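Local coordinates for protein fimbrin (Schizosaccharomyces pombe, PDB 1RT8) that binds and crosslinks actin filaments, associates with the actin structures of cell polarity, and acts in cytokinesis, mating and spore formation, at residues 419-422 with 428-431; 445-450 with 508-513; 454-459 with 478-483; 460-465 with 470-475. All blocks are in the same frame, centred on the assembly; numbering follows the deposited sequence.

Contact 1: residues 419-422 with 428-431; sequences SMAA and SQIR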
loop_
_atom_site.group_PDB
_atom_site.type_symbol
_atom_site.label_atom_id
_atom_site.label_comp_id
_atom_site.label_asym_id
_atom_site.label_seq_id
_atom_site.Cartn_x
_atom_site.Cartn_y
_atom_site.Cartn_z
ATOM N N SER A 419 13.547 15.858 -24.226
ATOM C CA SER A 419 14.394 17.024 -23.953
ATOM C C SER A 419 15.206 16.799 -22.687
ATOM O O SER A 419 16.394 17.103 -22.639
ATOM C CB SER A 419 13.545 18.280 -23.762
ATOM O OG SER A 419 12.809 18.565 -24.932
ATOM N N MET A 420 14.541 16.276 -21.661
ATOM C CA MET A 420 15.174 15.987 -20.381
ATOM C C MET A 420 16.240 14.887 -20.542
ATOM O O MET A 420 17.357 15.015 -20.045
ATOM C CB MET A 420 14.094 15.546 -19.384
ATOM C CG MET A 420 14.243 16.123 -17.990
ATOM S SD MET A 420 14.438 17.914 -17.974
ATOM C CE MET A 420 13.116 18.437 -16.900
ATOM N N ALA A 421 15.892 13.824 -21.261
ATOM C CA ALA A 421 16.796 12.695 -21.485
ATOM C C ALA A 421 18.025 13.047 -22.327
ATOM O O ALA A 421 19.084 12.431 -22.179
ATOM C CB ALA A 421 16.040 11.552 -22.144
ATOM N N ALA A 422 17.880 14.027 -23.215
ATOM C CA ALA A 422 18.981 14.441 -24.083
ATOM C C ALA A 422 20.047 15.254 -23.360
ATOM O O ALA A 422 21.037 15.653 -23.970
ATOM C CB ALA A 422 18.441 15.245 -25.259
ATOM N N SER A 428 18.404 5.967 -25.502
ATOM C CA SER A 428 17.941 6.553 -26.753
ATOM C C SER A 428 16.690 7.401 -26.570
ATOM O O SER A 428 15.960 7.252 -25.593
ATOM C CB SER A 428 17.644 5.450 -27.778
ATOM O OG SER A 428 18.832 4.934 -28.354
ATOM N N GLN A 429 16.461 8.298 -27.521
ATOM C CA GLN A 429 15.285 9.152 -27.517
ATOM C C GLN A 429 14.136 8.225 -27.872
ATOM O O GLN A 429 14.348 7.193 -28.515
ATOM C CB GLN A 429 15.430 10.229 -28.588
ATOM C CG GLN A 429 16.506 11.248 -28.280
ATOM C CD GLN A 429 15.994 12.349 -27.382
ATOM O OE1 GLN A 429 15.163 13.160 -27.795
ATOM N NE2 GLN A 429 16.477 12.385 -26.147
ATOM N N ILE A 430 12.924 8.575 -27.464
ATOM C CA ILE A 430 11.787 7.724 -27.766
ATOM C C ILE A 430 10.845 8.325 -28.799
ATOM O O ILE A 430 10.785 9.542 -28.984
ATOM C CB ILE A 430 10.975 7.380 -26.495
ATOM C CG1 ILE A 430 10.367 8.648 -25.889
ATOM C CG2 ILE A 430 11.875 6.686 -25.478
ATOM C CD1 ILE A 430 9.388 8.354 -24.762
ATOM N N ARG A 431 10.120 7.447 -29.478
ATOM C CA ARG A 431 9.171 7.856 -30.497
ATOM C C ARG A 431 7.865 8.253 -29.823
ATOM O O ARG A 431 7.236 9.249 -30.193
ATOM C CB ARG A 431 8.934 6.701 -31.469
ATOM C CG ARG A 431 7.980 7.026 -32.592
ATOM C CD ARG A 431 7.941 5.897 -33.615
ATOM N NE ARG A 431 7.129 6.254 -34.774
ATOM C CZ ARG A 431 7.360 7.307 -35.552
ATOM N NH1 ARG A 431 8.383 8.114 -35.302
ATOM N NH2 ARG A 431 6.565 7.558 -36.584
#
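In the fourth calponin-homology (CH) domain of fimbrin, the C-terminal end of helix 410-421 is met by the returning loop where Gln429 reaches Ala421 and Ala422, a small example of how a loop that leaves a helix can be fastened back onto it. The loop turns round within a few residues, and the backbones stay well separated: the CA atoms of Ala421 and Gln429 are 7.2 Å apart. A single side chain closes this distance. The Gln429 chain leaves with CG beside its own backbone N (chi1 -69°) and bends at chi2 (-84°), which brings the amide to the last turn of the helix.

The nitrogen end of the amide does the touching. Gln429 NE2 donates a hydrogen bond to the carbonyl oxygen of Asn418, in the last turn of helix 410-421, which fixes which way round the amide sits. The side chain of Asn418 in turn accepts from the backbone N of Ile430, so that one helix residue grips the loop twice. Ala421 is buried, its methyl packing also against Phe443 and Asp446 of helix 442-451, whereas Ala422 and Gln429 lie at the surface. Across the contact itself the meeting is one of van der Waals packing: Gln429 NE2 stands 4.1 Å from Ala421 CB and 3.6 Å from Ala422 CB.

Contact 2: residues 445-450 with 508-513; sequences LDVLHG and GSLMAV
Leu510 turns CG away from its own carbonyl carbon (chi1 -62°) and points at helix 442-451, where Val447 CG1, set opposite the backbone N by a chi1 of 175°, comes out to meet it. Leu448 starts off to one side, but its end comes nearer to the same leucine. The two helices of this CH domain therefore touch through three aliphatic side chains, while their backbones remain apart, Leu448 CA and Leu510 CA being 7.9 Å from each other.

Leu510 CD1 is the shared point. It packs 3.9 Å from Val447 CG1 and 3.8 Å from Leu448 CD2, so one methyl bridges neighbouring residues of the facing helix. The second branch adds to the hold, with Leu510 CD2 lying 4.0 Å from Leu448 CD2. Leu448 and Leu510 cross at about a right angle, so their ends meet without lying alongside one another.

Helix 467-483 covers a further side, through Ala477 on Leu448 and Ala481 on Leu510, and Met420 of helix 410-421 lies against Val447. All three touching residues are buried and all the touching groups are methyls or methines, which implies that this junction is held by hydrophobic packing and shape, without directional bonds.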
loop_
_atom_site.group_PDB
_atom_site.type_symbol
_atom_site.label_atom_id
_atom_site.label_comp_id
_atom_site.label_asym_id
_atom_site.label_seq_id
_atom_site.Cartn_x
_atom_site.Cartn_y
_atom_site.Cartn_z
ATOM N N LEU A 445 15.726 6.638 -16.641
ATOM C CA LEU A 445 16.840 7.088 -15.815
ATOM C C LEU A 445 17.462 8.350 -16.461
ATOM O O LEU A 445 17.893 9.265 -15.754
ATOM C CB LEU A 445 17.873 5.965 -15.659
ATOM C CG LEU A 445 17.406 4.802 -14.774
ATOM C CD1 LEU A 445 18.353 3.627 -14.893
ATOM C CD2 LEU A 445 17.318 5.266 -13.323
ATOM N N ASP A 446 17.484 8.410 -17.794
ATOM C CA ASP A 446 18.012 9.591 -18.493
ATOM C C ASP A 446 17.118 10.811 -18.252
ATOM O O ASP A 446 17.607 11.939 -18.122
ATOM C CB ASP A 446 18.099 9.360 -20.007
ATOM C CG ASP A 446 19.266 8.487 -20.401
ATOM O OD1 ASP A 446 20.179 8.297 -19.576
ATOM O OD2 ASP A 446 19.269 7.999 -21.546
ATOM N N VAL A 447 15.804 10.589 -18.219
ATOM C CA VAL A 447 14.870 11.685 -17.972
ATOM C C VAL A 447 15.180 12.259 -16.589
ATOM O O VAL A 447 15.290 13.473 -16.415
ATOM C CB VAL A 447 13.414 11.195 -17.977
ATOM C CG1 VAL A 447 12.483 12.335 -17.599
ATOM C CG2 VAL A 447 13.048 10.657 -19.355
ATOM N N LEU A 448 15.328 11.371 -15.611
ATOM C CA LEU A 448 15.618 11.772 -14.240
ATOM C C LEU A 448 16.963 12.481 -14.160
ATOM O O LEU A 448 17.153 13.403 -13.355
ATOM C CB LEU A 448 15.602 10.540 -13.328
ATOM C CG LEU A 448 14.215 9.928 -13.079
ATOM C CD1 LEU A 448 14.310 8.480 -12.624
ATOM C CD2 LEU A 448 13.507 10.756 -12.035
ATOM N N HIS A 449 17.893 12.041 -14.997
ATOM C CA HIS A 449 19.222 12.625 -15.040
ATOM C C HIS A 449 19.108 14.046 -15.571
ATOM O O HIS A 449 19.880 14.930 -15.193
ATOM C CB HIS A 449 20.146 11.794 -15.939
ATOM C CG HIS A 449 21.515 12.382 -16.092
ATOM N ND1 HIS A 449 21.864 13.184 -17.159
ATOM C CD2 HIS A 449 22.595 12.350 -15.276
ATOM C CE1 HIS A 449 23.100 13.622 -16.990
ATOM N NE2 HIS A 449 23.565 13.131 -15.857
ATOM N N GLY A 450 18.141 14.268 -16.454
ATOM C CA GLY A 450 17.952 15.607 -16.979
ATOM C C GLY A 450 17.350 16.539 -15.939
ATOM O O GLY A 450 17.621 17.742 -15.939
ATOM N N GLY A 508 4.275 11.929 -16.264
ATOM C CA GLY A 508 3.490 13.042 -15.771
ATOM C C GLY A 508 3.829 13.376 -14.330
ATOM O O GLY A 508 3.811 14.541 -13.929
ATOM N N SER A 509 4.141 12.355 -13.540
ATOM C CA SER A 509 4.479 12.587 -12.145
ATOM C C SER A 509 5.815 13.329 -12.064
ATOM O O SER A 509 6.023 14.131 -11.158
ATOM C CB SER A 509 4.574 11.261 -11.383
ATOM O OG SER A 509 5.837 10.640 -11.587
ATOM N N LEU A 510 6.704 13.078 -13.025
ATOM C CA LEU A 510 8.017 13.737 -13.033
ATOM C C LEU A 510 7.903 15.199 -13.445
ATOM O O LEU A 510 8.625 16.064 -12.943
ATOM C CB LEU A 510 8.982 13.028 -13.990
ATOM C CG LEU A 510 9.331 11.573 -13.672
ATOM C CD1 LEU A 510 10.585 11.190 -14.435
ATOM C CD2 LEU A 510 9.558 11.389 -12.187
ATOM N N MET A 511 6.998 15.472 -14.373
ATOM C CA MET A 511 6.798 16.832 -14.835
ATOM C C MET A 511 6.293 17.721 -13.702
ATOM O O MET A 511 6.388 18.943 -13.779
ATOM C CB MET A 511 5.800 16.841 -15.998
ATOM C CG MET A 511 6.341 16.193 -17.267
ATOM S SD MET A 511 5.183 16.167 -18.658
ATOM C CE MET A 511 5.172 17.941 -19.088
ATOM N N ALA A 512 5.774 17.102 -12.646
ATOM C CA ALA A 512 5.223 17.846 -11.516
ATOM C C ALA A 512 6.108 17.989 -10.279
ATOM O O ALA A 512 5.683 18.596 -9.300
ATOM C CB ALA A 512 3.878 17.236 -11.109
ATOM N N VAL A 513 7.324 17.448 -10.299
ATOM C CA VAL A 513 8.188 17.559 -9.118
ATOM C C VAL A 513 8.889 18.910 -9.011
ATOM O O VAL A 513 8.978 19.619 -10.035
ATOM C CB VAL A 513 9.268 16.444 -9.079
ATOM C CG1 VAL A 513 8.602 15.097 -8.924
ATOM C CG2 VAL A 513 10.131 16.484 -10.341
ATOM O OXT VAL A 513 9.355 19.237 -7.900
#

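Contact 3: residues 454-459 with 478-483; sequences EYVDYN and ISIARK
The Tyr455 ring carries Lys483 over one face, with CD 3.3 Å above the plane and displaced toward the rim, while a water lies in the plane at its edge. The aliphatic part of the lysine makes a CH-pi contact, Lys483 CD sitting 3.6 Å from the centroid of the Tyr455 ring. A bend at chi3 (-69°) then folds the end of the chain back over the same face. This brings Lys483 NZ to 4.3 Å from the ring centroid of Tyr455, only 15° off the normal, a cation-pi geometry in which the ring would be expected to help stabilise the ammonium charge. The ammonium also has a weak hydrogen bond to the backbone oxygen of Val70.

The edge water ties the two segments together by donating to Tyr455 OH (3.1 Å) and to Lys483 O (2.7 Å). The phenol is held from a second quarter as well, by Glu87 of helix 82-99, which fixes the far end of the ring.

Ile480 packs beside the start of the tyrosine side chain. Its CG2 lies against Tyr455 CB at 3.9 Å, and its CD1 is 3.3 Å from Tyr455 O and 4.1 Å from Val456 CG2, the valine and isoleucine side chains crossing at about a right angle.

The contact thus joins the loop after helix 442-451 to the last turns of helix 467-483. Leu448 of helix 442-451 touches both Val456 and Ile480, and helix 82-99, from the first CH domain, packs with Glu87 and Val91 on Lys483, linking the first actin-binding region to the second.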
loop_
_atom_site.group_PDB
_atom_site.type_symbol
_atom_site.label_atom_id
_atom_site.label_comp_id
_atom_site.label_asym_id
_atom_site.label_seq_id
_atom_site.Cartn_x
_atom_site.Cartn_y
_atom_site.Cartn_z
ATOM N N GLU A 454 22.729 15.008 -10.523
ATOM C CA GLU A 454 23.384 14.429 -9.353
ATOM C C GLU A 454 22.723 13.149 -8.845
ATOM O O GLU A 454 23.384 12.305 -8.249
ATOM C CB GLU A 454 23.441 15.446 -8.206
ATOM C CG GLU A 454 24.257 16.708 -8.486
ATOM C CD GLU A 454 23.619 17.617 -9.531
ATOM O OE1 GLU A 454 22.370 17.665 -9.614
ATOM O OE2 GLU A 454 24.368 18.302 -10.260
ATOM N N TYR A 455 21.426 12.997 -9.088
ATOM C CA TYR A 455 20.716 11.821 -8.612
ATOM C C TYR A 455 20.921 10.562 -9.430
ATOM O O TYR A 455 20.608 9.471 -8.964
ATOM C CB TYR A 455 19.218 12.112 -8.529
ATOM C CG TYR A 455 18.813 12.952 -7.342
ATOM C CD1 TYR A 455 19.769 13.507 -6.495
ATOM C CD2 TYR A 455 17.468 13.172 -7.053
ATOM C CE1 TYR A 455 19.396 14.256 -5.389
ATOM C CE2 TYR A 455 17.086 13.917 -5.955
ATOM C CZ TYR A 455 18.049 14.458 -5.122
ATOM O OH TYR A 455 17.663 15.199 -4.024
ATOM N N VAL A 456 21.431 10.704 -10.646
ATOM C CA VAL A 456 21.623 9.549 -11.500
ATOM C C VAL A 456 23.099 9.255 -11.756
ATOM O O VAL A 456 23.765 9.939 -12.536
ATOM C CB VAL A 456 20.889 9.742 -12.838
ATOM C CG1 VAL A 456 21.089 8.516 -13.723
ATOM C CG2 VAL A 456 19.377 9.988 -12.576
ATOM N N ASP A 457 23.598 8.230 -11.074
ATOM C CA ASP A 457 24.986 7.795 -11.199
ATOM C C ASP A 457 24.952 6.655 -12.199
ATOM O O ASP A 457 24.486 5.565 -11.878
ATOM C CB ASP A 457 25.496 7.276 -9.851
ATOM C CG ASP A 457 26.972 6.915 -9.881
ATOM O OD1 ASP A 457 27.410 6.272 -10.856
ATOM O OD2 ASP A 457 27.687 7.273 -8.919
ATOM N N TYR A 458 25.444 6.892 -13.408
ATOM C CA TYR A 458 25.400 5.851 -14.418
ATOM C C TYR A 458 26.200 4.585 -14.116
ATOM O O TYR A 458 26.097 3.593 -14.838
ATOM C CB TYR A 458 25.772 6.427 -15.784
ATOM C CG TYR A 458 24.662 7.277 -16.353
ATOM C CD1 TYR A 458 24.716 8.669 -16.298
ATOM C CD2 TYR A 458 23.534 6.685 -16.913
ATOM C CE1 TYR A 458 23.671 9.451 -16.792
ATOM C CE2 TYR A 458 22.483 7.454 -17.405
ATOM C CZ TYR A 458 22.559 8.833 -17.344
ATOM O OH TYR A 458 21.526 9.587 -17.845
ATOM N N ASN A 459 26.992 4.615 -13.049
ATOM C CA ASN A 459 27.739 3.429 -12.658
ATOM C C ASN A 459 26.741 2.442 -12.055
ATOM O O ASN A 459 27.004 1.241 -11.982
ATOM C CB ASN A 459 28.824 3.782 -11.637
ATOM C CG ASN A 459 30.022 4.446 -12.280
ATOM O OD1 ASN A 459 30.499 3.993 -13.316
ATOM N ND2 ASN A 459 30.515 5.518 -11.672
ATOM N N ILE A 478 12.254 4.597 -10.190
ATOM C CA ILE A 478 11.105 4.879 -9.328
ATOM C C ILE A 478 11.522 5.427 -7.965
ATOM O O ILE A 478 10.919 6.376 -7.470
ATOM C CB ILE A 478 10.226 3.624 -9.131
ATOM C CG1 ILE A 478 9.506 3.296 -10.444
ATOM C CG2 ILE A 478 9.235 3.849 -7.991
ATOM C CD1 ILE A 478 8.724 2.000 -10.425
ATOM N N SER A 479 12.549 4.836 -7.359
ATOM C CA SER A 479 13.023 5.304 -6.062
ATOM C C SER A 479 13.645 6.704 -6.173
ATOM O O SER A 479 13.552 7.516 -5.245
ATOM C CB SER A 479 14.052 4.321 -5.481
ATOM O OG SER A 479 13.457 3.066 -5.163
ATOM N N ILE A 480 14.295 6.988 -7.297
ATOM C CA ILE A 480 14.904 8.303 -7.478
ATOM C C ILE A 480 13.792 9.346 -7.634
ATOM O O ILE A 480 13.874 10.455 -7.108
ATOM C CB ILE A 480 15.816 8.343 -8.731
ATOM C CG1 ILE A 480 17.086 7.510 -8.491
ATOM C CG2 ILE A 480 16.175 9.794 -9.070
ATOM C CD1 ILE A 480 18.044 7.469 -9.689
ATOM N N ALA A 481 12.756 8.979 -8.369
ATOM C CA ALA A 481 11.633 9.881 -8.589
ATOM C C ALA A 481 10.968 10.171 -7.245
ATOM O O ALA A 481 10.567 11.298 -6.960
ATOM C CB ALA A 481 10.632 9.244 -9.581
ATOM N N ARG A 482 10.884 9.158 -6.393
ATOM C CA ARG A 482 10.272 9.346 -5.092
ATOM C C ARG A 482 11.141 10.246 -4.229
ATOM O O ARG A 482 10.617 11.022 -3.424
ATOM C CB ARG A 482 10.008 7.989 -4.420
ATOM C CG ARG A 482 8.790 7.297 -5.034
ATOM C CD ARG A 482 8.577 5.862 -4.566
ATOM N NE ARG A 482 7.363 5.310 -5.167
ATOM C CZ ARG A 482 7.090 4.015 -5.260
ATOM N NH1 ARG A 482 7.949 3.119 -4.789
ATOM N NH2 ARG A 482 5.958 3.616 -5.837
ATOM N N LYS A 483 12.459 10.164 -4.409
ATOM C CA LYS A 483 13.371 11.014 -3.642
ATOM C C LYS A 483 13.142 12.479 -4.042
ATOM O O LYS A 483 13.379 13.394 -3.256
ATOM C CB LYS A 483 14.839 10.642 -3.911
ATOM C CG LYS A 483 15.825 11.433 -3.040
ATOM C CD LYS A 483 17.249 11.499 -3.633
ATOM C CE LYS A 483 17.962 10.164 -3.626
ATOM N NZ LYS A 483 19.446 10.315 -3.798
HETATM O O HOH W 1 14.629 15.747 -3.509
#

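Contact 4: residues 460-465 with 470-475; sequences LVTDGS and AIQNAR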
loop_
_atom_site.group_PDB
_atom_site.type_symbol
_atom_site.label_atom_id
_atom_site.label_comp_id
_atom_site.label_asym_id
_atom_site.label_seq_id
_atom_site.Cartn_x
_atom_site.Cartn_y
_atom_site.Cartn_z
ATOM N N LEU A 460 25.587 2.962 -11.634
ATOM C CA LEU A 460 24.534 2.141 -11.051
ATOM C C LEU A 460 23.463 1.813 -12.088
ATOM O O LEU A 460 22.445 1.207 -11.757
ATOM C CB LEU A 460 23.876 2.871 -9.880
ATOM C CG LEU A 460 24.782 3.351 -8.746
ATOM C CD1 LEU A 460 23.955 4.102 -7.714
ATOM C CD2 LEU A 460 25.474 2.161 -8.109
ATOM N N VAL A 461 23.689 2.221 -13.335
ATOM C CA VAL A 461 22.731 1.976 -14.408
ATOM C C VAL A 461 23.211 0.870 -15.339
ATOM O O VAL A 461 24.302 0.946 -15.905
ATOM C CB VAL A 461 22.484 3.265 -15.237
ATOM C CG1 VAL A 461 21.617 2.959 -16.461
ATOM C CG2 VAL A 461 21.810 4.317 -14.368
ATOM N N THR A 462 22.393 -0.164 -15.493
ATOM C CA THR A 462 22.755 -1.271 -16.364
ATOM C C THR A 462 22.319 -0.902 -17.772
ATOM O O THR A 462 21.835 0.209 -18.008
ATOM C CB THR A 462 22.043 -2.572 -15.959
ATOM O OG1 THR A 462 20.692 -2.544 -16.433
ATOM C CG2 THR A 462 22.039 -2.726 -14.442
ATOM N N ASP A 463 22.490 -1.826 -18.704
ATOM C CA ASP A 463 22.090 -1.573 -20.077
ATOM C C ASP A 463 20.722 -2.206 -20.280
ATOM O O ASP A 463 20.171 -2.171 -21.373
ATOM C CB ASP A 463 23.114 -2.171 -21.046
ATOM C CG ASP A 463 23.100 -3.688 -21.053
ATOM O OD1 ASP A 463 22.905 -4.296 -19.979
ATOM O OD2 ASP A 463 23.294 -4.273 -22.138
ATOM N N GLY A 464 20.183 -2.785 -19.209
ATOM C CA GLY A 464 18.875 -3.416 -19.272
ATOM C C GLY A 464 18.715 -4.419 -20.396
ATOM O O GLY A 464 17.602 -4.627 -20.893
ATOM N N SER A 465 19.822 -5.048 -20.791
ATOM C CA SER A 465 19.815 -6.037 -21.873
ATOM C C SER A 465 19.018 -7.289 -21.527
ATOM O O SER A 465 18.648 -8.062 -22.410
ATOM C CB SER A 465 21.246 -6.441 -22.231
ATOM O OG SER A 465 21.889 -7.009 -21.109
ATOM N N ALA A 470 16.737 -4.755 -16.624
ATOM C CA ALA A 470 15.786 -3.690 -16.924
ATOM C C ALA A 470 14.995 -3.335 -15.667
ATOM O O ALA A 470 14.864 -2.162 -15.326
ATOM C CB ALA A 470 14.846 -4.119 -18.036
ATOM N N ILE A 471 14.486 -4.352 -14.970
ATOM C CA ILE A 471 13.714 -4.128 -13.747
ATOM C C ILE A 471 14.524 -3.367 -12.698
ATOM O O ILE A 471 13.974 -2.541 -11.968
ATOM C CB ILE A 471 13.200 -5.461 -13.139
ATOM C CG1 ILE A 471 11.956 -5.942 -13.891
ATOM C CG2 ILE A 471 12.807 -5.262 -11.678
ATOM C CD1 ILE A 471 12.158 -6.141 -15.362
ATOM N N GLN A 472 15.825 -3.643 -12.615
ATOM C CA GLN A 472 16.680 -2.941 -11.658
ATOM C C GLN A 472 16.785 -1.462 -12.048
ATOM O O GLN A 472 16.792 -0.580 -11.185
ATOM C CB GLN A 472 18.071 -3.574 -11.629
ATOM C CG GLN A 472 18.047 -5.032 -11.218
ATOM C CD GLN A 472 19.407 -5.691 -11.289
ATOM O OE1 GLN A 472 19.533 -6.892 -11.051
ATOM N NE2 GLN A 472 20.434 -4.911 -11.616
ATOM N N ASN A 473 16.870 -1.192 -13.348
ATOM C CA ASN A 473 16.944 0.188 -13.819
ATOM C C ASN A 473 15.631 0.900 -13.471
ATOM O O ASN A 473 15.634 2.030 -12.982
ATOM C CB ASN A 473 17.153 0.243 -15.341
ATOM C CG ASN A 473 18.607 0.064 -15.749
ATOM O OD1 ASN A 473 19.517 0.199 -14.934
ATOM N ND2 ASN A 473 18.829 -0.215 -17.029
ATOM N N ALA A 474 14.517 0.222 -13.724
ATOM C CA ALA A 474 13.196 0.779 -13.455
ATOM C C ALA A 474 12.959 1.010 -11.964
ATOM O O ALA A 474 12.397 2.036 -11.571
ATOM C CB ALA A 474 12.112 -0.137 -14.029
ATOM N N ARG A 475 13.402 0.065 -11.140
ATOM C CA ARG A 475 13.250 0.159 -9.691
ATOM C C ARG A 475 14.071 1.323 -9.146
ATOM O O ARG A 475 13.663 2.015 -8.207
ATOM C CB ARG A 475 13.702 -1.151 -9.035
ATOM C CG ARG A 475 13.514 -1.203 -7.526
ATOM C CD ARG A 475 13.820 -2.596 -6.997
ATOM N NE ARG A 475 12.876 -3.583 -7.514
ATOM C CZ ARG A 475 13.213 -4.804 -7.924
ATOM N NH1 ARG A 475 14.477 -5.199 -7.885
ATOM N NH2 ARG A 475 12.280 -5.635 -8.369
#
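An ST turn at Thr462 is clasped by Asn473 of helix 467-483, just where the loop of this CH domain leads into that helix. The tight part is a pair of bonds between one amide and one residue's backbone. Thr462 N donates to Asn473 OD1 at 3.0 Å, in the carbonyl plane and on a lone pair. Asn473 ND2 returns a bond to Thr462 O at 3.2 Å, but meets that oxygen from above its carbonyl plane. The same ND2 also donates to the backbone oxygen of Thr440, so the buried amide joins the loop before helix 442-451, the loop after it and helix 467-483.

Gly464 is enclosed on this side too, its CA lying 3.7 Å from Ala470 N. With a positive phi (52°) it takes a backbone shape that suits glycine, and it lets the chain pass close to the start of the helix.

The outer side is looser. Asp463 and Ser465 are exposed; Asp463 points away from the helix, and its OD1 accepts from Ser465 OG within the loop. The turn itself closes through the hydroxyl, which chi1 of 78° places between the backbone N and carbonyl carbon: Thr462 OG1 accepts from Gly464 N at 2.8 Å.

All four contacts belong to the fourth CH domain, within the second actin-binding region, and lie on one side of the chain's centre. Contact 1 comes first in sequence; contact 2 then spans the rest, enclosing contact 3, which in turn encloses contact 4. Helix 442-451 is the hub: it takes part in contact 2 and packs against residues of the other three. Contacts 3 and 4 share helix 467-483, their centres about 12 Å apart, while contacts 2 and 3 have the closest centres, about 10 Å apart. A hydrogen bond between Asp446 and Tyr458 probably ties contact 2 to contact 3. Local turns and long-range packing thus build one compact helical domain.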